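Local atomic coordinates of GMP reductase (Trypanosoma brucei brucei, PDB entry 6JIG), a protein that probably catalyses the NADPH-dependent deamination of GMP to IMP and is allosterically regulated through CBS domains that bind guanine nucleotides. Residues R93-L98 with A221-R226; E180-L185 with S210-L215. The protein carries 1 engineered substitution. All blocks are in the same frame, centred on the assembly; numbering follows the deposited sequence.

Contact 1. Residues R93-L98 with A221-R226. With 5GP (guanosine-5'-monophosphate), chain C.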
loop_
_atom_site.group_PDB
_atom_site.type_symbol
_atom_site.label_atom_id
_atom_site.label_comp_id
_atom_site.label_asym_id
_atom_site.label_seq_id
_atom_site.Cartn_x
_atom_site.Cartn_y
_atom_site.Cartn_z
ATOM N N ARG A 93 30.830 -30.424 26.681
ATOM C CA ARG A 93 30.314 -31.775 26.841
ATOM C C ARG A 93 29.761 -32.353 25.542
ATOM O O ARG A 93 29.498 -33.563 25.481
ATOM C CB ARG A 93 29.248 -31.752 27.953
ATOM C CG ARG A 93 29.070 -33.037 28.718
ATOM C CD ARG A 93 30.160 -33.297 29.742
ATOM N NE ARG A 93 30.080 -34.682 30.196
ATOM C CZ ARG A 93 30.486 -35.125 31.381
ATOM N NH1 ARG A 93 31.013 -34.302 32.283
ATOM N NH2 ARG A 93 30.352 -36.406 31.664
ATOM N N ALA A 94 29.637 -31.538 24.486
ATOM C CA ALA A 94 29.019 -32.010 23.252
ATOM C C ALA A 94 29.786 -33.180 22.642
ATOM O O ALA A 94 29.180 -34.112 22.097
ATOM C CB ALA A 94 28.921 -30.867 22.246
ATOM N N GLN A 95 31.115 -33.132 22.689
ATOM C CA GLN A 95 31.951 -34.214 22.191
ATOM C C GLN A 95 33.325 -34.091 22.833
ATOM O O GLN A 95 33.686 -33.043 23.364
ATOM C CB GLN A 95 32.060 -34.189 20.661
ATOM C CG GLN A 95 32.603 -32.888 20.104
ATOM C CD GLN A 95 32.280 -32.733 18.639
ATOM O OE1 GLN A 95 31.115 -32.529 18.266
ATOM N NE2 GLN A 95 33.293 -32.867 17.793
ATOM N N SER A 96 34.088 -35.180 22.775
ATOM C CA SER A 96 35.413 -35.211 23.381
ATOM C C SER A 96 36.163 -36.405 22.805
ATOM O O SER A 96 35.604 -37.198 22.053
ATOM C CB SER A 96 35.324 -35.303 24.910
ATOM O OG SER A 96 36.575 -35.017 25.507
ATOM N N PHE A 97 37.439 -36.529 23.155
ATOM C CA PHE A 97 38.141 -37.781 22.863
ATOM C C PHE A 97 38.037 -38.653 24.109
ATOM O O PHE A 97 37.319 -39.657 24.117
ATOM C CB PHE A 97 39.589 -37.543 22.439
ATOM C CG PHE A 97 40.327 -38.820 22.138
ATOM C CD1 PHE A 97 39.827 -39.710 21.201
ATOM C CD2 PHE A 97 41.489 -39.149 22.815
ATOM C CE1 PHE A 97 40.483 -40.914 20.925
ATOM C CE2 PHE A 97 42.152 -40.344 22.540
ATOM C CZ PHE A 97 41.644 -41.223 21.589
ATOM N N LEU A 98 38.712 -38.253 25.180
ATOM C CA LEU A 98 38.538 -38.880 26.487
ATOM C C LEU A 98 37.454 -38.117 27.238
ATOM O O LEU A 98 37.629 -36.938 27.563
ATOM C CB LEU A 98 39.844 -38.872 27.277
ATOM C CG LEU A 98 41.065 -39.584 26.687
ATOM C CD1 LEU A 98 42.194 -39.572 27.715
ATOM C CD2 LEU A 98 40.736 -40.999 26.297
ATOM N N ALA A 221 36.304 -29.340 12.293
ATOM C CA ALA A 221 35.761 -28.790 13.537
ATOM C C ALA A 221 36.820 -28.045 14.343
ATOM O O ALA A 221 37.993 -28.432 14.366
ATOM C CB ALA A 221 35.156 -29.901 14.391
ATOM N N SER A 222 36.394 -26.965 15.011
ATOM C CA SER A 222 37.264 -26.195 15.898
ATOM C C SER A 222 37.345 -26.899 17.245
ATOM O O SER A 222 36.365 -26.916 17.996
ATOM C CB SER A 222 36.734 -24.776 16.069
ATOM O OG SER A 222 36.340 -24.242 14.822
ATOM N N LEU A 223 38.518 -27.449 17.568
ATOM C CA LEU A 223 38.708 -28.309 18.733
ATOM C C LEU A 223 39.776 -27.749 19.662
ATOM O O LEU A 223 40.771 -27.175 19.207
ATOM C CB LEU A 223 39.127 -29.736 18.289
ATOM C CG LEU A 223 38.130 -30.439 17.365
ATOM C CD1 LEU A 223 38.580 -31.864 16.993
ATOM C CD2 LEU A 223 36.743 -30.458 18.028
ATOM N N ASP A 224 39.581 -27.945 20.971
ATOM C CA ASP A 224 40.656 -27.712 21.932
ATOM C C ASP A 224 41.563 -28.946 21.993
ATOM O O ASP A 224 41.386 -29.910 21.247
ATOM C CB ASP A 224 40.104 -27.330 23.312
ATOM C CG ASP A 224 39.330 -28.468 24.011
ATOM O OD1 ASP A 224 39.463 -29.655 23.637
ATOM O OD2 ASP A 224 38.569 -28.151 24.954
ATOM N N SER A 225 42.549 -28.918 22.896
ATOM C CA SER A 225 43.557 -29.980 22.927
ATOM C C SER A 225 42.984 -31.322 23.371
ATOM O O SER A 225 43.623 -32.358 23.152
ATOM C CB SER A 225 44.718 -29.592 23.847
ATOM O OG SER A 225 44.292 -29.448 25.196
ATOM N N ARG A 226 41.806 -31.329 23.983
ATOM C CA ARG A 226 41.153 -32.555 24.418
ATOM C C ARG A 226 40.158 -33.087 23.392
ATOM O O ARG A 226 39.472 -34.081 23.658
ATOM C CB ARG A 226 40.471 -32.318 25.769
ATOM C CG ARG A 226 41.487 -32.023 26.895
ATOM C CD ARG A 226 40.853 -31.415 28.137
ATOM N NE ARG A 226 39.689 -32.183 28.557
ATOM C CZ ARG A 226 38.991 -31.948 29.662
ATOM N NH1 ARG A 226 39.341 -30.960 30.474
ATOM N NH2 ARG A 226 37.934 -32.698 29.953
HETATM P P 5GP C . 25.984 -41.404 21.934
HETATM O O1P 5GP C . 26.511 -42.356 20.885
HETATM O O2P 5GP C . 26.413 -41.726 23.351
HETATM O O3P 5GP C . 24.588 -40.850 21.718
HETATM O "O5'" 5GP C . 26.878 -40.110 21.757
HETATM C "C5'" 5GP C . 27.707 -39.733 22.832
HETATM C "C4'" 5GP C . 28.136 -38.306 22.722
HETATM O "O4'" 5GP C . 27.886 -37.674 24.014
HETATM C "C3'" 5GP C . 29.633 -38.178 22.456
HETATM O "O3'" 5GP C . 29.912 -37.041 21.638
HETATM C "C2'" 5GP C . 30.199 -38.003 23.862
HETATM O "O2'" 5GP C . 31.466 -37.389 23.940
HETATM C "C1'" 5GP C . 29.100 -37.179 24.535
HETATM N N9 5GP C . 29.111 -37.331 25.988
HETATM C C8 5GP C . 29.439 -36.352 26.846
HETATM N N7 5GP C . 29.415 -36.833 28.102
HETATM C C5 5GP C . 29.098 -38.149 28.030
HETATM C C6 5GP C . 28.937 -39.133 28.996
HETATM O O6 5GP C . 29.098 -38.855 30.202
HETATM N N1 5GP C . 28.610 -40.375 28.620
HETATM C C2 5GP C . 28.427 -40.685 27.327
HETATM N N2 5GP C . 28.098 -41.964 27.008
HETATM N N3 5GP C . 28.571 -39.738 26.349
HETATM C C4 5GP C . 28.909 -38.465 26.689
HETATM O O HOH W 1 40.287 -35.960 25.424
HETATM O O HOH W 2 36.069 -34.633 28.455
#

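Contact 2. Residues E180-L185 with S210-L215. With 5GP (guanosine-5'-monophosphate), chain C.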
loop_
_atom_site.group_PDB
_atom_site.type_symbol
_atom_site.label_atom_id
_atom_site.label_comp_id
_atom_site.label_asym_id
_atom_site.label_seq_id
_atom_site.Cartn_x
_atom_site.Cartn_y
_atom_site.Cartn_z
ATOM N N GLU A 180 44.273 -44.053 16.918
ATOM C CA GLU A 180 44.443 -45.283 16.147
ATOM C C GLU A 180 44.281 -46.513 17.031
ATOM O O GLU A 180 43.691 -47.513 16.608
ATOM C CB GLU A 180 45.806 -45.294 15.453
ATOM N N GLU A 181 44.777 -46.451 18.271
ATOM C CA GLU A 181 44.708 -47.621 19.142
ATOM C C GLU A 181 43.277 -47.901 19.579
ATOM O O GLU A 181 42.837 -49.059 19.574
ATOM C CB GLU A 181 45.614 -47.440 20.360
ATOM C CG GLU A 181 45.576 -48.609 21.364
ATOM C CD GLU A 181 45.750 -49.998 20.716
ATOM O OE1 GLU A 181 46.443 -50.115 19.680
ATOM O OE2 GLU A 181 45.194 -50.985 21.251
ATOM N N VAL A 182 42.529 -46.863 19.957
ATOM C CA VAL A 182 41.157 -47.113 20.383
ATOM C C VAL A 182 40.293 -47.505 19.191
ATOM O O VAL A 182 39.357 -48.302 19.333
ATOM C CB VAL A 182 40.599 -45.900 21.153
ATOM C CG1 VAL A 182 40.114 -44.798 20.198
ATOM C CG2 VAL A 182 39.499 -46.345 22.122
ATOM N N THR A 183 40.619 -47.004 17.994
ATOM C CA THR A 183 39.922 -47.444 16.790
ATOM C C THR A 183 40.124 -48.938 16.572
ATOM O O THR A 183 39.185 -49.667 16.225
ATOM C CB THR A 183 40.426 -46.658 15.577
ATOM O OG1 THR A 183 40.146 -45.264 15.748
ATOM C CG2 THR A 183 39.767 -47.153 14.298
ATOM N N HIS A 184 41.352 -49.404 16.780
ATOM C CA HIS A 184 41.643 -50.824 16.673
ATOM C C HIS A 184 40.865 -51.629 17.708
ATOM O O HIS A 184 40.314 -52.690 17.391
ATOM C CB HIS A 184 43.144 -51.038 16.829
ATOM C CG HIS A 184 43.530 -52.466 17.029
ATOM N ND1 HIS A 184 43.570 -53.375 15.995
ATOM C CD2 HIS A 184 43.897 -53.141 18.144
ATOM C CE1 HIS A 184 43.950 -54.551 16.465
ATOM N NE2 HIS A 184 44.150 -54.436 17.767
ATOM N N LEU A 185 40.803 -51.146 18.951
ATOM C CA LEU A 185 40.066 -51.879 19.978
ATOM C C LEU A 185 38.587 -51.978 19.634
ATOM O O LEU A 185 37.952 -53.013 19.873
ATOM C CB LEU A 185 40.237 -51.214 21.340
ATOM C CG LEU A 185 41.622 -51.227 21.964
ATOM C CD1 LEU A 185 41.575 -50.533 23.323
ATOM C CD2 LEU A 185 42.118 -52.661 22.092
ATOM N N SER A 210 31.056 -42.765 18.626
ATOM C CA SER A 210 30.584 -41.512 18.033
ATOM C C SER A 210 31.702 -40.486 17.958
ATOM O O SER A 210 31.866 -39.801 16.944
ATOM C CB SER A 210 29.413 -40.942 18.844
ATOM O OG SER A 210 28.300 -41.812 18.823
ATOM N N ASP A 211 32.460 -40.350 19.042
ATOM C CA ASP A 211 33.558 -39.390 19.079
ATOM C C ASP A 211 34.692 -39.817 18.161
ATOM O O ASP A 211 35.308 -38.981 17.495
ATOM C CB ASP A 211 34.066 -39.243 20.509
ATOM C CG ASP A 211 33.115 -38.471 21.392
ATOM O OD1 ASP A 211 32.511 -37.492 20.907
ATOM O OD2 ASP A 211 32.981 -38.824 22.581
ATOM N N VAL A 212 34.990 -41.116 18.125
ATOM C CA VAL A 212 36.054 -41.618 17.259
ATOM C C VAL A 212 35.714 -41.360 15.800
ATOM O O VAL A 212 36.556 -40.898 15.019
ATOM C CB VAL A 212 36.298 -43.116 17.528
ATOM C CG1 VAL A 212 37.189 -43.712 16.449
ATOM C CG2 VAL A 212 36.911 -43.313 18.915
ATOM N N VAL A 213 34.472 -41.649 15.408
ATOM C CA VAL A 213 34.060 -41.407 14.026
ATOM C C VAL A 213 34.241 -39.937 13.661
ATOM O O VAL A 213 34.767 -39.608 12.592
ATOM C CB VAL A 213 32.608 -41.872 13.817
ATOM C CG1 VAL A 213 32.012 -41.258 12.553
ATOM C CG2 VAL A 213 32.555 -43.382 13.752
ATOM N N LYS A 214 33.824 -39.032 14.546
ATOM C CA LYS A 214 33.978 -37.604 14.276
ATOM C C LYS A 214 35.447 -37.227 14.094
ATOM O O LYS A 214 35.794 -36.475 13.176
ATOM C CB LYS A 214 33.359 -36.783 15.407
ATOM C CG LYS A 214 31.839 -36.748 15.415
ATOM C CD LYS A 214 31.331 -35.958 16.616
ATOM C CE LYS A 214 29.802 -35.959 16.696
ATOM N NZ LYS A 214 29.356 -35.879 18.125
ATOM N N LEU A 215 36.320 -37.726 14.977
ATOM C CA LEU A 215 37.737 -37.377 14.904
ATOM C C LEU A 215 38.407 -37.980 13.678
ATOM O O LEU A 215 39.395 -37.431 13.175
ATOM C CB LEU A 215 38.446 -37.830 16.177
ATOM C CG LEU A 215 38.015 -37.006 17.385
ATOM C CD1 LEU A 215 38.332 -37.720 18.684
ATOM C CD2 LEU A 215 38.678 -35.634 17.334
HETATM P P 5GP C . 25.984 -41.404 21.934
HETATM O O1P 5GP C . 26.511 -42.356 20.885
HETATM O O2P 5GP C . 26.413 -41.726 23.351
HETATM O O3P 5GP C . 24.588 -40.850 21.718
HETATM O "O5'" 5GP C . 26.878 -40.110 21.757
HETATM C "C5'" 5GP C . 27.707 -39.733 22.832
HETATM C "C4'" 5GP C . 28.136 -38.306 22.722
HETATM O "O4'" 5GP C . 27.886 -37.674 24.014
HETATM C "C3'" 5GP C . 29.633 -38.178 22.456
HETATM O "O3'" 5GP C . 29.912 -37.041 21.638
HETATM C "C2'" 5GP C . 30.199 -38.003 23.862
HETATM O "O2'" 5GP C . 31.466 -37.389 23.940
HETATM C "C1'" 5GP C . 29.100 -37.179 24.535
HETATM N N9 5GP C . 29.111 -37.331 25.988
HETATM C C8 5GP C . 29.439 -36.352 26.846
HETATM N N7 5GP C . 29.415 -36.833 28.102
HETATM C C5 5GP C . 29.098 -38.149 28.030
HETATM C C6 5GP C . 28.937 -39.133 28.996
HETATM O O6 5GP C . 29.098 -38.855 30.202
HETATM N N1 5GP C . 28.610 -40.375 28.620
HETATM C C2 5GP C . 28.427 -40.685 27.327
HETATM N N2 5GP C . 28.098 -41.964 27.008
HETATM N N3 5GP C . 28.571 -39.738 26.349
HETATM C C4 5GP C . 28.909 -38.465 26.689
#

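Contact 1. Residues R93-L98 with A221-R226
Phe97 and Arg226 are joined through their backbones. The Phe97 N-H reaches Arg226 O at 3.2 Å, in the plane of that carbonyl and at an N-H...O angle of 152°. This is the single direct hydrogen bond between 93-98 and 221-226, and water adds two more links. One molecule donates to Arg226 O (2.7 Å) and accepts from Leu98 N (2.8 Å). A second donates to Leu98 O and lies in plane at the edge of the Arg226 guanidinium, accepting from NH2. The short side chain of Ser96 turns OG back within its own segment, onto Leu98 O at 3.0 Å, from above the carbonyl plane.

Side-chain packing is slight: the methyl CD2 of Leu223 lies 4.2 Å from the amide nitrogen NE2 of Gln95, whose OE1 is held by Arg68. Before Arg226, the chain is bent by an Asx turn, with Asp224 OD1 taking the Arg226 N-H at 2.9 Å. Asp224 OD2 is salt-bridged to Lys92 and Arg228.

The remaining interaction is with nucleotide. Bent at its second torsion (chi2 77°), Arg93 presents the guanidinium edge to the Hoogsteen side of guanine, NE to N7 at 3.1 Å (164°) and NH2 to O6 at 3.1 Å. NH2 also bonds Ser101 O, which helps to fix the guanidinium. Arginine suits this place because its two parallel N-H groups match two acceptors on one purine edge.

One backbone bond and two waters thus link the two chain passages between the CBS pair and the barrel, one of which also reads the base; this is consistent with ligand binding being felt at the junction.

Contact 2. Residues E180-L185 with S210-L215
No flat group lies between Val182, Thr183 and Val212, which meet through branched side chains; the carboxylate of Asp211, on a different side of helix 209-216, is the planar group that matters here. Both its oxygens face the ribose of GMP. O2' donates to OD2 at a very short 2.5 Å, and O3' stands 2.7 Å from OD1, its proton having another possible acceptor. An aspartate facing both ribose hydroxyls is characteristic of nucleotide-binding CBS domains. One residue earlier, Ser210 OG donates to phosphate O1P at 2.8 Å, close to the start of the helix, whose dipole would also be expected to favour the negative charge.

Between the helices, Val182 and Val212 lie alongside each other, pointing in opposite senses, with CG1 of the first 3.8 Å from CG2 of the second. Thr183 crosses Val212 at a slant, with OG1 3.4 Å from CG1. The threonine hydroxyl sits beside its own backbone N (chi1 -62°), within reach of the preceding helical turn, and bonds to Leu179 O, so the hydroxyl has its partner within its own helix, in a buried and otherwise apolar contact. Val212 splays its two methyls, one to each partner, and with Thr183 also packs on Leu152 of a second subunit.

The helix pair is therefore joined by van der Waals contact alone, without a cross-helix hydrogen bond. Helix 209-216 is two-faced: the branched side chain of Val212 seats it against helix 179-189 and, in part, Leu152 of a second subunit, while Ser210 and Asp211 offer their oxygens to the nucleotide.

In the fold
From the N terminus the chain lays down the first two barrel strands and helix 81-93, then leaves the barrel through 93-98. It builds the paired CBS domains and returns through 221-226 to the third barrel strand, 232-235. Contact 1 closes this long excursion at its neck. Contact 2 closes a much shorter loop within it, bringing together the helices that flank strands 193-197 and 203-208 of the second CBS domain. The two loops nest without crossing. They meet where Phe97 packs on Leu215 and where Gln95 and Ser96 lie against Asp211, and share one GMP, whose base is met by contact 1, whose phosphate is met by contact 2, and whose ribose lies against both.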